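Local coordinates for protein 2-keto acid:ferredoxin oxidoreductase subunit alpha (Pyrococcus furiosus, PDB 1YD7) that probably forms, with its partner subunits, the enzyme that converts 2-oxoglutarate and coenzyme A to succinyl-CoA while reducing ferredoxin, at residues Q24-E27 against A28-R31; D165-I168 against R169-L173. One frame throughout, in Å; residues are numbered along the deposited sequence.

Interaction 1: residues Q24-E27 against A28-R31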
loop_
_atom_site.group_PDB
_atom_site.type_symbol
_atom_site.label_atom_id
_atom_site.label_comp_id
_atom_site.label_asym_id
_atom_site.label_seq_id
_atom_site.Cartn_x
_atom_site.Cartn_y
_atom_site.Cartn_z
ATOM N N GLN A 24 4.738 3.779 13.609
ATOM C CA GLN A 24 5.366 2.545 13.177
ATOM C C GLN A 24 5.302 2.409 11.653
ATOM O O GLN A 24 4.603 3.182 10.989
ATOM C CB GLN A 24 4.709 1.352 13.860
ATOM C CG GLN A 24 5.028 1.277 15.368
ATOM C CD GLN A 24 4.351 0.126 16.041
ATOM O OE1 GLN A 24 3.133 0.085 16.132
ATOM N NE2 GLN A 24 5.135 -0.831 16.500
ATOM N N GLY A 25 6.069 1.450 11.127
ATOM C CA GLY A 25 6.250 1.267 9.709
ATOM C C GLY A 25 4.936 0.991 8.973
ATOM O O GLY A 25 4.707 1.566 7.908
ATOM N N ASP A 26 4.083 0.136 9.544
ATOM C CA ASP A 26 2.778 -0.173 8.963
ATOM C C ASP A 26 1.858 1.042 8.841
ATOM O O ASP A 26 1.143 1.200 7.833
ATOM C CB ASP A 26 2.080 -1.270 9.759
ATOM C CG ASP A 26 2.660 -2.622 9.491
ATOM O OD1 ASP A 26 3.235 -2.795 8.394
ATOM O OD2 ASP A 26 2.562 -3.506 10.379
ATOM N N GLU A 27 1.888 1.887 9.869
ATOM C CA GLU A 27 1.121 3.125 9.928
ATOM C C GLU A 27 1.626 4.118 8.925
ATOM O O GLU A 27 0.858 4.904 8.399
ATOM C CB GLU A 27 1.223 3.731 11.337
ATOM C CG GLU A 27 0.493 5.078 11.528
ATOM C CD GLU A 27 -1.043 4.967 11.519
ATOM O OE1 GLU A 27 -1.604 3.848 11.683
ATOM O OE2 GLU A 27 -1.686 6.033 11.406
ATOM N N ALA A 28 2.930 4.120 8.691
ATOM C CA ALA A 28 3.530 4.945 7.663
ATOM C C ALA A 28 3.067 4.505 6.266
ATOM O O ALA A 28 2.725 5.343 5.449
ATOM C CB ALA A 28 5.046 4.885 7.750
ATOM N N ILE A 29 3.085 3.201 6.012
ATOM C CA ILE A 29 2.521 2.629 4.775
ATOM C C ILE A 29 1.064 3.078 4.537
ATOM O O ILE A 29 0.761 3.680 3.510
ATOM C CB ILE A 29 2.645 1.081 4.768
ATOM C CG1 ILE A 29 4.111 0.673 4.774
ATOM C CG2 ILE A 29 1.940 0.484 3.572
ATOM C CD1 ILE A 29 4.349 -0.850 4.841
ATOM N N ALA A 30 0.197 2.873 5.519
ATOM C CA ALA A 30 -1.201 3.295 5.434
ATOM C C ALA A 30 -1.414 4.792 5.174
ATOM O O ALA A 30 -2.215 5.191 4.324
ATOM C CB ALA A 30 -1.941 2.882 6.708
ATOM N N ARG A 31 -0.718 5.634 5.931
ATOM C CA ARG A 31 -0.824 7.069 5.734
ATOM C C ARG A 31 -0.352 7.513 4.351
ATOM O O ARG A 31 -0.967 8.388 3.735
ATOM C CB ARG A 31 -0.031 7.820 6.793
ATOM C CG ARG A 31 -0.619 7.695 8.154
ATOM C CD ARG A 31 -0.005 8.713 9.147
ATOM N NE ARG A 31 -0.394 8.388 10.529
ATOM C CZ ARG A 31 -0.261 9.207 11.577
ATOM N NH1 ARG A 31 0.184 10.451 11.442
ATOM N NH2 ARG A 31 -0.622 8.783 12.777
#

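Interaction 2: residues D165-I168 against R169-L173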
loop_
_atom_site.group_PDB
_atom_site.type_symbol
_atom_site.label_atom_id
_atom_site.label_comp_id
_atom_site.label_asym_id
_atom_site.label_seq_id
_atom_site.Cartn_x
_atom_site.Cartn_y
_atom_site.Cartn_z
ATOM N N ASP A 165 8.067 6.952 2.313
ATOM C CA ASP A 165 8.493 7.500 1.035
ATOM C C ASP A 165 8.402 6.471 -0.103
ATOM O O ASP A 165 8.065 6.824 -1.207
ATOM C CB ASP A 165 9.949 8.004 1.087
ATOM C CG ASP A 165 10.149 9.213 1.998
ATOM O OD1 ASP A 165 9.259 10.078 2.128
ATOM O OD2 ASP A 165 11.254 9.313 2.573
ATOM N N PHE A 166 8.767 5.225 0.172
ATOM C CA PHE A 166 8.710 4.188 -0.800
ATOM C C PHE A 166 7.256 3.818 -1.140
ATOM O O PHE A 166 6.988 3.336 -2.256
ATOM C CB PHE A 166 9.460 2.932 -0.346
ATOM C CG PHE A 166 10.983 3.060 -0.315
ATOM C CD1 PHE A 166 11.629 4.282 -0.265
ATOM C CD2 PHE A 166 11.757 1.924 -0.276
ATOM C CE1 PHE A 166 13.022 4.349 -0.196
ATOM C CE2 PHE A 166 13.141 1.996 -0.211
ATOM C CZ PHE A 166 13.765 3.215 -0.173
ATOM N N THR A 167 6.331 3.994 -0.186
ATOM C CA THR A 167 4.920 3.714 -0.454
ATOM C C THR A 167 4.371 4.756 -1.468
ATOM O O THR A 167 3.733 4.383 -2.451
ATOM C CB THR A 167 4.075 3.613 0.847
ATOM O OG1 THR A 167 4.461 2.423 1.553
ATOM C CG2 THR A 167 2.581 3.518 0.533
ATOM N N ILE A 168 4.665 6.035 -1.243
ATOM C CA ILE A 168 4.305 7.071 -2.189
ATOM C C ILE A 168 4.952 6.844 -3.557
ATOM O O ILE A 168 4.287 6.984 -4.602
ATOM C CB ILE A 168 4.630 8.466 -1.642
ATOM C CG1 ILE A 168 3.619 8.830 -0.554
ATOM C CG2 ILE A 168 4.590 9.515 -2.757
ATOM C CD1 ILE A 168 4.039 9.979 0.254
ATOM N N ARG A 169 6.236 6.484 -3.556
ATOM C CA ARG A 169 6.929 6.215 -4.784
ATOM C C ARG A 169 6.313 5.018 -5.507
ATOM O O ARG A 169 6.243 5.030 -6.731
ATOM C CB ARG A 169 8.432 6.048 -4.542
ATOM C CG ARG A 169 9.252 5.728 -5.794
ATOM C CD ARG A 169 10.670 6.344 -5.766
ATOM N NE ARG A 169 11.427 6.056 -4.542
ATOM C CZ ARG A 169 11.814 6.964 -3.632
ATOM N NH1 ARG A 169 12.502 6.555 -2.579
ATOM N NH2 ARG A 169 11.521 8.267 -3.735
ATOM N N ALA A 170 5.844 4.002 -4.768
ATOM C CA ALA A 170 5.272 2.820 -5.391
ATOM C C ALA A 170 3.966 3.142 -6.133
ATOM O O ALA A 170 3.738 2.601 -7.191
ATOM C CB ALA A 170 5.035 1.729 -4.386
ATOM N N PHE A 171 3.117 3.992 -5.556
ATOM C CA PHE A 171 1.906 4.422 -6.237
ATOM C C PHE A 171 2.293 5.242 -7.473
ATOM O O PHE A 171 1.771 4.983 -8.566
ATOM C CB PHE A 171 0.954 5.199 -5.315
ATOM C CG PHE A 171 0.142 4.317 -4.428
ATOM C CD1 PHE A 171 0.516 4.095 -3.100
ATOM C CD2 PHE A 171 -0.970 3.678 -4.920
ATOM C CE1 PHE A 171 -0.191 3.234 -2.298
ATOM C CE2 PHE A 171 -1.708 2.834 -4.113
ATOM C CZ PHE A 171 -1.317 2.610 -2.783
ATOM N N ASN A 172 3.225 6.183 -7.316
ATOM C CA ASN A 172 3.678 6.989 -8.454
ATOM C C ASN A 172 4.229 6.153 -9.581
ATOM O O ASN A 172 3.904 6.431 -10.719
ATOM C CB ASN A 172 4.680 8.071 -8.070
ATOM C CG ASN A 172 4.040 9.168 -7.335
ATOM O OD1 ASN A 172 2.825 9.247 -7.339
ATOM N ND2 ASN A 172 4.834 10.026 -6.666
ATOM N N LEU A 173 4.985 5.099 -9.274
ATOM C CA LEU A 173 5.533 4.219 -10.327
ATOM C C LEU A 173 4.457 3.374 -10.998
ATOM O O LEU A 173 4.571 3.104 -12.186
ATOM C CB LEU A 173 6.652 3.276 -9.802
ATOM C CG LEU A 173 7.928 3.984 -9.282
ATOM C CD1 LEU A 173 8.809 3.017 -8.458
ATOM C CD2 LEU A 173 8.740 4.643 -10.413
#

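Interaction 1: residues Q24-E27 against A28-R31
Glu27 and Arg31, one turn apart, form an i to i+4 salt bridge on the first turns of helix 25-36, which follows strand 19-24 with Gln24 as its N-cap residue. Four successive backbone bonds wind this start: Ala28 N to Gln24 O, Ile29 N to Gly25 O, Ala30 N to Asp26 O and Arg31 N to Glu27 O, each 3.0 Å long. Packing within the stretch is light: Ile29 CG1 rests against the carbonyl of the turn before, 3.3 Å from Gly25 O. Ala28 packs on helix 160-177, Ala30 on helix 52-59, and Ile29 on both. The carboxylate of Asp26 turns off the helix to accept from the backbone N of Glu51.

The charged pair is carried by a bent glutamate and an extended arginine. With CG anti to the backbone N (chi1 178°) and a bend at chi2, Glu27 brings its carboxylate to the guanidinium edge, the two planes 84° apart. Tyr59 OH also bonds to OE2, and Arg31 NH1 makes a second salt bridge with Asp21. A leucine in place of Arg31 would probably leave both Glu27 and Asp21 without their cationic partner in this largely buried setting. Side-on, Arg31 grips a single oxygen: NE approaches the anti lone pair of Glu27 OE2 at 2.8 Å, while NH2 reaches the same OE2 at 3.3 Å, less straight.

Interaction 2: residues D165-I168 against R169-L173
Phe166 and Arg169 run side by side on helix 160-177, pointing the same way, with one nitrogen of the guanidinium drawn up to the ring. Arg169 NH1 comes to 3.3 Å from Phe166 CE1 and nearly as close to CD1, an oblique approach with the two planes 57° apart. Bends at chi2 and chi3 fold the arginine chain back toward the phenylalanine, one turn earlier. The carboxylate of Asp165 does not join them: its OD2 stays 6.0 Å from Arg169 NH1 and bonds instead to Gln161 NE2.

Around the helix, Thr167 and Phe171 also lie alongside each other. The methyl CG2 of Thr167 meets the ring edge in its plane, 4.0 Å from Phe171 CE1. It is placed there because OG1 takes the other branch, anti to the carbonyl carbon (chi1 -69°), and bonds to Ala163 O in the preceding turn. Ile168 and Asn172 make a third pair of the same kind, CG2 resting 3.9 Å from ND2, while the amide of Asn172 is fixed at both ends by backbone atoms of Glu205 and Ile207.

Beneath these pairs run the helical backbone bonds, such as Asn172 N to Ile168 O at 3.0 Å. Phe166 and Ala170 face the parallel sheet and Phe171 turns to helix 25-36, as befits the connecting helix of a beta-alpha-beta unit, here between strands 153-155 and 180-185 in a family of thiamine diphosphate-binding domains.

Overall arrangement
Interactions 1 and 2 lie on two helices, 25-36 and 160-177, that pack against each other; the centres of the two contacts are about 13 Å apart. They meet directly where Ile29 O lies 3.5 Å from Thr167 CG2, the same methyl that borders Phe171 in interaction 2. Ile29 thus takes part in the first turns of one helix and in the interface with the other, whereas the Glu27-Arg31 pair takes no part in that meeting point. Each contact centre is about 9 Å from the centre of the chain. The family points to a thiamine diphosphate-binding fold, and both contacts belong to its helical framework.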